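Local coordinates for ribosomal RNA small subunit methyltransferase E (Neisseria gonorrhoeae, PDB 5VM8), which probably methylates N3 of a uridine in 16S ribosomal RNA, using S-adenosyl methionine as methyl donor, at residues N84-S90 with I195-P201; T110-I116 with P154-G160; K174-S178 with G217-L223. One frame throughout, in Å; residues are numbered along the deposited sequence.

Contact 1. Residues N84-S90 with I195-P201; sequences NITLIQS and IVFMVGP
Ile85 to Gln89 pair in register with Ile195 to Val199 as parallel strands whose axes come within 4.6 Å at 18°, joined by a ladder of backbone hydrogen bonds that runs from Asn84 O to Ser90 N. On the face carrying Thr86, Ile88, Val196 and Met198, Ile88 does most of the packing. Its CG1 stands beside the backbone N (chi1 -59°) and the extended branch carries CD1 to Val196 CG1 at 3.5 Å, while CG2 meets the methyl end of Met198, CE, at 3.6 Å. On the other face Leu87 and Phe197 lie side by side and point the same way; Leu87 CD1 is 3.8 Å from Phe197 CD2 and also touches Val199 CG2, which sits over one face of the ring toward its rim. The bend of Gln89 at chi2 (66°) brings its amide obliquely across Val199, with OE1 3.6 Å from Val199 CB. NE2 then donates in the amide plane to Ser90 O (3.1 Å) and only weakly to Gly200 O. At the strand ends Val199 O is gripped twice by Ser90, through N and through OG (2.9 Å each), and Ser90 CB packs on Pro201 CD. At the other end a water bridges Asn84 OD1 and Ile195 O; Asn84 OD1 also takes a hydrogen bond from Thr110. The pair forms the middle of the parallel sheet: helix 94-106 packs on Leu87 and Gln89, helix 232-244 on Ile85, Phe197 and Val199, and strands 111-116 and 173-177 continue the sheet beyond 85-90 and 195-199 respectively.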
loop_
_atom_site.group_PDB
_atom_site.type_symbol
_atom_site.label_atom_id
_atom_site.label_comp_id
_atom_site.label_asym_id
_atom_site.label_seq_id
_atom_site.Cartn_x
_atom_site.Cartn_y
_atom_site.Cartn_z
ATOM N N ASN A 84 7.561 -7.195 6.943
ATOM C CA ASN A 84 6.902 -5.931 7.244
ATOM C C ASN A 84 7.670 -4.785 6.580
ATOM O O ASN A 84 8.789 -4.475 6.976
ATOM C CB ASN A 84 6.834 -5.761 8.759
ATOM C CG ASN A 84 5.843 -4.729 9.182
ATOM O OD1 ASN A 84 5.852 -3.612 8.689
ATOM N ND2 ASN A 84 4.987 -5.088 10.114
ATOM N N ILE A 85 7.086 -4.175 5.550
ATOM C CA ILE A 85 7.710 -3.079 4.805
ATOM C C ILE A 85 6.812 -1.849 4.870
ATOM O O ILE A 85 5.695 -1.867 4.346
ATOM C CB ILE A 85 7.956 -3.443 3.333
ATOM C CG1 ILE A 85 8.745 -4.742 3.209
ATOM C CG2 ILE A 85 8.673 -2.286 2.623
ATOM C CD1 ILE A 85 8.636 -5.365 1.819
ATOM N N THR A 86 7.324 -0.757 5.440
ATOM C CA THR A 86 6.686 0.553 5.325
ATOM C C THR A 86 7.404 1.315 4.221
ATOM O O THR A 86 8.611 1.556 4.315
ATOM C CB THR A 86 6.750 1.341 6.637
ATOM O OG1 THR A 86 6.049 0.634 7.670
ATOM C CG2 THR A 86 6.189 2.774 6.475
ATOM N N LEU A 87 6.655 1.734 3.208
ATOM C CA LEU A 87 7.169 2.594 2.147
ATOM C C LEU A 87 6.920 4.038 2.564
ATOM O O LEU A 87 5.771 4.469 2.666
ATOM C CB LEU A 87 6.479 2.281 0.821
ATOM C CG LEU A 87 6.628 3.285 -0.333
ATOM C CD1 LEU A 87 8.092 3.556 -0.682
ATOM C CD2 LEU A 87 5.841 2.792 -1.567
ATOM N N ILE A 88 7.990 4.768 2.866
ATOM C CA ILE A 88 7.915 6.209 3.058
ATOM C C ILE A 88 8.222 6.856 1.716
ATOM O O ILE A 88 9.389 6.913 1.307
ATOM C CB ILE A 88 8.899 6.709 4.126
ATOM C CG1 ILE A 88 8.661 6.048 5.485
ATOM C CG2 ILE A 88 8.764 8.239 4.296
ATOM C CD1 ILE A 88 9.510 6.669 6.574
ATOM N N GLN A 89 7.193 7.443 1.100
ATOM C CA GLN A 89 7.222 7.968 -0.261
ATOM C C GLN A 89 6.985 9.477 -0.250
ATOM O O GLN A 89 5.930 9.940 0.201
ATOM C CB GLN A 89 6.137 7.290 -1.110
ATOM C CG GLN A 89 6.029 7.830 -2.529
ATOM C CD GLN A 89 7.267 7.512 -3.336
ATOM O OE1 GLN A 89 7.587 6.334 -3.529
ATOM N NE2 GLN A 89 8.000 8.551 -3.780
ATOM N N SER A 90 7.933 10.231 -0.792
ATOM C CA SER A 90 7.709 11.654 -1.003
ATOM C C SER A 90 6.652 11.876 -2.069
ATOM O O SER A 90 6.683 11.235 -3.123
ATOM C CB SER A 90 8.986 12.363 -1.431
ATOM O OG SER A 90 10.049 11.941 -0.625
ATOM N N ILE A 195 11.084 -3.312 8.189
ATOM C CA ILE A 195 11.830 -2.498 7.239
ATOM C C ILE A 195 11.071 -1.198 7.005
ATOM O O ILE A 195 9.848 -1.200 6.827
ATOM C CB ILE A 195 12.043 -3.233 5.901
ATOM C CG1 ILE A 195 12.874 -4.496 6.105
ATOM C CG2 ILE A 195 12.687 -2.308 4.856
ATOM C CD1 ILE A 195 12.807 -5.445 4.926
ATOM N N VAL A 196 11.813 -0.094 6.990
ATOM C CA VAL A 196 11.293 1.222 6.667
ATOM C C VAL A 196 12.116 1.701 5.491
ATOM O O VAL A 196 13.352 1.746 5.555
ATOM C CB VAL A 196 11.372 2.193 7.857
ATOM C CG1 VAL A 196 10.990 3.586 7.419
ATOM C CG2 VAL A 196 10.435 1.723 8.944
ATOM N N PHE A 197 11.429 2.060 4.422
ATOM C CA PHE A 197 12.062 2.291 3.147
ATOM C C PHE A 197 11.627 3.656 2.640
ATOM O O PHE A 197 10.425 3.901 2.515
ATOM C CB PHE A 197 11.601 1.126 2.252
ATOM C CG PHE A 197 11.901 1.268 0.818
ATOM C CD1 PHE A 197 13.178 1.546 0.390
ATOM C CD2 PHE A 197 10.917 1.008 -0.113
ATOM C CE1 PHE A 197 13.474 1.624 -0.951
ATOM C CE2 PHE A 197 11.196 1.092 -1.456
ATOM C CZ PHE A 197 12.498 1.392 -1.873
ATOM N N MET A 198 12.594 4.518 2.304
ATOM C CA MET A 198 12.323 5.920 1.992
ATOM C C MET A 198 12.645 6.225 0.538
ATOM O O MET A 198 13.746 5.926 0.060
ATOM C CB MET A 198 13.114 6.877 2.846
ATOM C CG MET A 198 12.733 6.913 4.276
ATOM S SD MET A 198 13.097 8.597 4.772
ATOM C CE MET A 198 12.112 9.346 3.467
ATOM N N VAL A 199 11.692 6.831 -0.161
ATOM C CA VAL A 199 11.858 7.118 -1.576
ATOM C C VAL A 199 11.551 8.585 -1.849
ATOM O O VAL A 199 10.583 9.135 -1.313
ATOM C CB VAL A 199 10.971 6.195 -2.441
ATOM C CG1 VAL A 199 11.211 6.463 -3.898
ATOM C CG2 VAL A 199 11.284 4.741 -2.105
ATOM N N GLY A 200 12.344 9.197 -2.723
ATOM C CA GLY A 200 12.160 10.579 -3.074
ATOM C C GLY A 200 11.215 10.836 -4.229
ATOM O O GLY A 200 10.680 9.919 -4.859
ATOM N N PRO A 201 10.958 12.108 -4.480
ATOM C CA PRO A 201 10.068 12.492 -5.579
ATOM C C PRO A 201 10.829 12.545 -6.885
ATOM O O PRO A 201 11.995 12.140 -6.919
ATOM C CB PRO A 201 9.558 13.888 -5.157
ATOM C CG PRO A 201 10.732 14.473 -4.340
ATOM C CD PRO A 201 11.416 13.271 -3.676
HETATM O O HOH W 1 7.916 -2.015 8.497
#

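Contact 2. Residues T110-I116 with P154-G160; sequences TAIQPVI and PVLPIIG
Backbone hydrogen bonds tie Ile112 to both sides of Val155: Ile112 N donates to Pro154 O, and Leu156 N returns a nearly straight bond to Ile112 O at 2.9 Å. Further along, Ile116 N donates to Ile159 O (2.9 Å), a carbonyl that also lies against the CA of Val115. Between these two short ladders the register slips by one residue, and no main-chain N-H spans the gap.

The side-chain amide of Gln113 fills that role. With CG anti to the backbone N (chi1 177°), a bend at chi2 brings the amide toward 154-160, and NE2 donates to Pro157 O at 2.8 Å. The same nitrogen bonds Pro114 O at 3.2 Å. Both acceptors lie close to the amide plane, which fixes the rotation of the group, although NE2 stands above the carbonyl plane of Pro114 rather than on a lone pair.

The segments run in roughly the same direction, 26° apart end to end. They form one edge of the parallel sheet of the SPOUT methyltransferase domain, where strand 159-160 is outermost and strand 111-116 is its neighbour, bonded on its other flank to strand 85-90.

Van der Waals packing holds the Gln113 amide: Leu156 and Ile159 each cross its side chain at about a right angle, with Leu156 CD1 3.4 Å from Gln113 OE1 and Ile159 CD1 3.6 Å from Gln113 CD. Apolar contacts link the remaining side chains. The Pro114 ring meets Ile158 CG1 through its CG at 4.0 Å, and its CD meets Val155 CG1. Ile158 CG2 reaches Ile116 CG1 at 3.6 Å. Helix 128-147 packs on the side carrying Pro114, Val155 and Ile158, with Trp136 against Pro114 and Ile158, and Leu133 and Val140 against Val155.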
loop_
_atom_site.group_PDB
_atom_site.type_symbol
_atom_site.label_atom_id
_atom_site.label_comp_id
_atom_site.label_asym_id
_atom_site.label_seq_id
_atom_site.Cartn_x
_atom_site.Cartn_y
_atom_site.Cartn_z
ATOM N N THR A 110 3.326 -3.238 3.490
ATOM C CA THR A 110 2.403 -3.326 4.623
ATOM C C THR A 110 1.870 -1.973 5.069
ATOM O O THR A 110 0.796 -1.921 5.670
ATOM C CB THR A 110 3.031 -4.032 5.836
ATOM O OG1 THR A 110 3.657 -3.064 6.686
ATOM C CG2 THR A 110 4.036 -5.049 5.408
ATOM N N ALA A 111 2.587 -0.882 4.811
ATOM C CA ALA A 111 2.077 0.443 5.131
ATOM C C ALA A 111 2.763 1.466 4.241
ATOM O O ALA A 111 3.855 1.235 3.725
ATOM C CB ALA A 111 2.291 0.787 6.611
ATOM N N ILE A 112 2.104 2.609 4.081
ATOM C CA ILE A 112 2.565 3.685 3.217
ATOM C C ILE A 112 2.441 5.004 3.976
ATOM O O ILE A 112 1.371 5.330 4.504
ATOM C CB ILE A 112 1.777 3.734 1.893
ATOM C CG1 ILE A 112 2.036 2.457 1.085
ATOM C CG2 ILE A 112 2.164 4.974 1.097
ATOM C CD1 ILE A 112 0.878 2.053 0.159
ATOM N N GLN A 113 3.552 5.733 4.065
ATOM C CA GLN A 113 3.637 7.012 4.763
ATOM C C GLN A 113 3.995 8.065 3.725
ATOM O O GLN A 113 5.174 8.256 3.405
ATOM C CB GLN A 113 4.662 6.958 5.901
ATOM C CG GLN A 113 4.872 8.278 6.653
ATOM C CD GLN A 113 3.624 8.777 7.357
ATOM O OE1 GLN A 113 3.297 8.335 8.466
ATOM N NE2 GLN A 113 2.908 9.696 6.710
ATOM N N PRO A 114 3.011 8.748 3.148
ATOM C CA PRO A 114 3.326 9.841 2.219
ATOM C C PRO A 114 3.909 11.026 2.970
ATOM O O PRO A 114 3.429 11.393 4.047
ATOM C CB PRO A 114 1.966 10.192 1.611
ATOM C CG PRO A 114 0.977 9.812 2.680
ATOM C CD PRO A 114 1.566 8.630 3.409
ATOM N N VAL A 115 4.933 11.645 2.388
ATOM C CA VAL A 115 5.617 12.744 3.059
ATOM C C VAL A 115 5.871 13.866 2.072
ATOM O O VAL A 115 6.063 13.647 0.873
ATOM C CB VAL A 115 6.973 12.378 3.722
ATOM C CG1 VAL A 115 6.826 11.278 4.747
ATOM C CG2 VAL A 115 8.023 12.065 2.676
ATOM N N ILE A 116 5.892 15.078 2.608
ATOM C CA ILE A 116 6.287 16.251 1.849
ATOM C C ILE A 116 7.781 16.423 2.049
ATOM O O ILE A 116 8.256 16.492 3.186
ATOM C CB ILE A 116 5.535 17.506 2.306
ATOM C CG1 ILE A 116 4.029 17.223 2.398
ATOM C CG2 ILE A 116 5.857 18.637 1.343
ATOM C CD1 ILE A 116 3.245 18.352 3.006
ATOM N N PRO A 154 -2.555 0.640 5.346
ATOM C CA PRO A 154 -3.028 2.024 5.516
ATOM C C PRO A 154 -2.185 3.005 4.718
ATOM O O PRO A 154 -0.988 2.799 4.507
ATOM C CB PRO A 154 -2.860 2.272 7.021
ATOM C CG PRO A 154 -1.678 1.400 7.392
ATOM C CD PRO A 154 -1.807 0.156 6.521
ATOM N N VAL A 155 -2.827 4.064 4.242
ATOM C CA VAL A 155 -2.111 5.237 3.749
ATOM C C VAL A 155 -2.173 6.256 4.882
ATOM O O VAL A 155 -3.240 6.791 5.195
ATOM C CB VAL A 155 -2.710 5.794 2.451
ATOM C CG1 VAL A 155 -1.822 6.901 1.904
ATOM C CG2 VAL A 155 -2.938 4.684 1.409
ATOM N N LEU A 156 -1.070 6.463 5.537
ATOM C CA LEU A 156 -1.044 7.270 6.749
ATOM C C LEU A 156 -1.168 8.764 6.429
ATOM O O LEU A 156 -0.835 9.201 5.323
ATOM C CB LEU A 156 0.229 6.989 7.535
ATOM C CG LEU A 156 0.409 5.508 7.927
ATOM C CD1 LEU A 156 1.787 5.242 8.554
ATOM C CD2 LEU A 156 -0.689 5.038 8.875
ATOM N N PRO A 157 -1.673 9.562 7.371
ATOM C CA PRO A 157 -1.786 11.008 7.125
ATOM C C PRO A 157 -0.456 11.628 6.708
ATOM O O PRO A 157 0.618 11.217 7.152
ATOM C CB PRO A 157 -2.264 11.561 8.470
ATOM C CG PRO A 157 -2.910 10.406 9.172
ATOM C CD PRO A 157 -2.206 9.167 8.688
ATOM N N ILE A 158 -0.542 12.596 5.796
ATOM C CA ILE A 158 0.638 13.283 5.289
ATOM C C ILE A 158 1.371 13.993 6.415
ATOM O O ILE A 158 0.758 14.625 7.282
ATOM C CB ILE A 158 0.236 14.280 4.186
ATOM C CG1 ILE A 158 -0.483 13.539 3.043
ATOM C CG2 ILE A 158 1.451 15.083 3.732
ATOM C CD1 ILE A 158 -1.048 14.421 1.967
ATOM N N ILE A 159 2.697 13.883 6.403
ATOM C CA ILE A 159 3.588 14.635 7.274
ATOM C C ILE A 159 4.798 15.079 6.463
ATOM O O ILE A 159 5.072 14.570 5.374
ATOM C CB ILE A 159 4.050 13.819 8.505
ATOM C CG1 ILE A 159 4.567 12.431 8.097
ATOM C CG2 ILE A 159 2.933 13.679 9.506
ATOM C CD1 ILE A 159 4.917 11.519 9.294
ATOM N N GLY A 160 5.570 15.993 7.039
ATOM C CA GLY A 160 6.800 16.391 6.402
ATOM C C GLY A 160 7.870 15.327 6.537
ATOM O O GLY A 160 7.783 14.410 7.350
#

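Contact 3. Residues K174-S178 with G217-L223; sequences KLIMS and GFQAVTL
Lys174 and Phe218 open the contact with a CH-pi interaction: Lys174 CB sits over one face of the phenyl ring, 3.8 Å from its centroid and 14° off the normal. Leu175 C lies at the edge of the ring, in its plane. Beyond CB a bend of the lysine chain at chi3 brings CE to 3.8 Å from Gly217 O, and chi4 turns NZ toward a weak hydrogen bond with Asn172 O. Gly217 has positive phi and closes helix 207-215 with a Schellman motif, from which the chain passes into strand 219-222.

That strand pairs in parallel with strand 173-177 in the sheet of the SPOUT domain, the two axes at 49°. Gln219 N to Lys174 O (2.7 Å), Ile176 N to Gln219 O and Val221 N to Ile176 O form the ladder, which fades into a weak bond from Ser178 N to Val221 O.

Ile176 extends CG1 anti to its N (chi1 -179°), leaving CG2 between N and the carbonyl carbon, where it faces Ala220 CB at 4.0 Å and Phe218 CB. On the opposite face Leu175 and Val221 cross at about a right angle, Leu175 CD2 meeting Val221 CG1 at 4.0 Å; Val221 CG2 lies 3.5 Å from Ile176 O. The end of Met177 approaches Leu223, CE to CG 4.2 Å. Gln219 folds back on its own strand, and NE2 donates to Ala220 O at 2.7 Å. Ser178 OG turns to Glu210 and Asn180, while Ala233 of helix 232-244 packs on Met177.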
loop_
_atom_site.group_PDB
_atom_site.type_symbol
_atom_site.label_atom_id
_atom_site.label_comp_id
_atom_site.label_asym_id
_atom_site.label_seq_id
_atom_site.Cartn_x
_atom_site.Cartn_y
_atom_site.Cartn_z
ATOM N N LYS A 174 16.407 0.597 8.396
ATOM C CA LYS A 174 16.064 1.925 7.895
ATOM C C LYS A 174 16.888 2.181 6.642
ATOM O O LYS A 174 18.119 2.295 6.704
ATOM C CB LYS A 174 16.294 2.979 8.976
ATOM C CG LYS A 174 15.589 2.617 10.285
ATOM C CD LYS A 174 15.671 3.750 11.335
ATOM C CE LYS A 174 16.936 3.677 12.188
ATOM N NZ LYS A 174 16.887 2.572 13.179
ATOM N N LEU A 175 16.196 2.247 5.515
ATOM C CA LEU A 175 16.780 2.251 4.190
ATOM C C LEU A 175 16.313 3.491 3.443
ATOM O O LEU A 175 15.133 3.847 3.499
ATOM C CB LEU A 175 16.357 0.979 3.435
ATOM C CG LEU A 175 16.767 -0.311 4.151
ATOM C CD1 LEU A 175 16.402 -1.526 3.318
ATOM C CD2 LEU A 175 18.273 -0.345 4.512
ATOM N N ILE A 176 17.242 4.145 2.745
ATOM C CA ILE A 176 16.918 5.231 1.839
ATOM C C ILE A 176 17.549 4.927 0.488
ATOM O O ILE A 176 18.724 4.536 0.420
ATOM C CB ILE A 176 17.371 6.604 2.395
ATOM C CG1 ILE A 176 16.993 7.712 1.425
ATOM C CG2 ILE A 176 18.864 6.627 2.706
ATOM C CD1 ILE A 176 17.308 9.135 1.918
ATOM N N MET A 177 16.751 5.035 -0.578
ATOM C CA MET A 177 17.270 4.879 -1.937
ATOM C C MET A 177 18.049 6.114 -2.326
ATOM O O MET A 177 17.487 7.198 -2.490
ATOM C CB MET A 177 16.166 4.630 -2.955
ATOM C CG MET A 177 15.497 3.302 -2.798
ATOM S SD MET A 177 15.105 2.548 -4.394
ATOM C CE MET A 177 16.674 2.698 -5.246
ATOM N N SER A 178 19.342 5.940 -2.481
ATOM C CA SER A 178 20.202 7.055 -2.784
ATOM C C SER A 178 21.503 6.469 -3.245
ATOM O O SER A 178 21.863 5.372 -2.822
ATOM C CB SER A 178 20.432 7.939 -1.542
ATOM O OG SER A 178 21.446 8.884 -1.791
ATOM N N GLY A 217 20.019 7.437 11.183
ATOM C CA GLY A 217 20.351 6.030 11.145
ATOM C C GLY A 217 19.939 5.294 9.890
ATOM O O GLY A 217 19.940 4.062 9.893
ATOM N N PHE A 218 19.596 6.002 8.817
ATOM C CA PHE A 218 19.193 5.365 7.577
ATOM C C PHE A 218 20.396 4.936 6.760
ATOM O O PHE A 218 21.374 5.683 6.639
ATOM C CB PHE A 218 18.343 6.307 6.740
ATOM C CG PHE A 218 16.911 6.334 7.147
ATOM C CD1 PHE A 218 16.506 7.109 8.252
ATOM C CD2 PHE A 218 15.965 5.614 6.431
ATOM C CE1 PHE A 218 15.179 7.143 8.639
ATOM C CE2 PHE A 218 14.638 5.647 6.800
ATOM C CZ PHE A 218 14.235 6.420 7.903
ATOM N N GLN A 219 20.325 3.720 6.207
ATOM C CA GLN A 219 21.358 3.209 5.315
ATOM C C GLN A 219 20.927 3.452 3.874
ATOM O O GLN A 219 19.789 3.124 3.492
ATOM C CB GLN A 219 21.629 1.722 5.541
ATOM C CG GLN A 219 22.543 1.086 4.463
ATOM C CD GLN A 219 23.973 1.673 4.409
ATOM O OE1 GLN A 219 24.753 1.543 5.354
ATOM N NE2 GLN A 219 24.313 2.299 3.289
ATOM N N ALA A 220 21.819 4.071 3.100
ATOM C CA ALA A 220 21.585 4.332 1.687
ATOM C C ALA A 220 21.865 3.072 0.860
ATOM O O ALA A 220 22.900 2.415 1.039
ATOM C CB ALA A 220 22.443 5.508 1.223
ATOM N N VAL A 221 20.938 2.737 -0.039
ATOM C CA VAL A 221 20.969 1.491 -0.815
ATOM C C VAL A 221 20.815 1.779 -2.302
ATOM O O VAL A 221 20.115 2.718 -2.697
ATOM C CB VAL A 221 19.866 0.494 -0.394
ATOM C CG1 VAL A 221 20.135 -0.078 0.997
ATOM C CG2 VAL A 221 18.518 1.174 -0.460
ATOM N N THR A 222 21.519 0.998 -3.117
ATOM C CA THR A 222 21.349 0.949 -4.560
ATOM C C THR A 222 20.951 -0.466 -4.965
ATOM O O THR A 222 21.203 -1.423 -4.236
ATOM C CB THR A 222 22.617 1.294 -5.321
ATOM O OG1 THR A 222 23.575 0.270 -5.068
ATOM C CG2 THR A 222 23.151 2.675 -4.947
ATOM N N LEU A 223 20.271 -0.583 -6.105
ATOM C CA LEU A 223 19.980 -1.873 -6.727
ATOM C C LEU A 223 20.509 -1.885 -8.146
ATOM O O LEU A 223 19.912 -1.263 -9.028
ATOM C CB LEU A 223 18.498 -2.185 -6.784
ATOM C CG LEU A 223 17.421 -1.379 -6.163
ATOM C CD1 LEU A 223 16.366 -1.175 -7.215
ATOM C CD2 LEU A 223 16.921 -2.262 -5.040
#

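All three contacts belong to one parallel sheet of the methyltransferase domain, in the order 159-160, 111-116, 85-90, 195-199, 173-177, 219-222, with 182-184 beyond them at the far edge. Contact 1 is central; the centres of contacts 2 and 3 lie about 9 and 10 Å from it, and about 18 Å from each other. Strands 85-90 and 111-116 join contact 1 to contact 2, and backbone bonds of Leu175 with Val196 and Met198 join contact 3 to contact 1. Along the chain, contact 2 is nested within the loop closed by contact 1, whereas contacts 1 and 3 interleave. This enzyme has a trefoil knot, which in SPOUT relatives shapes the S-adenosyl methionine site; interleaved strand pairing alone would not make one.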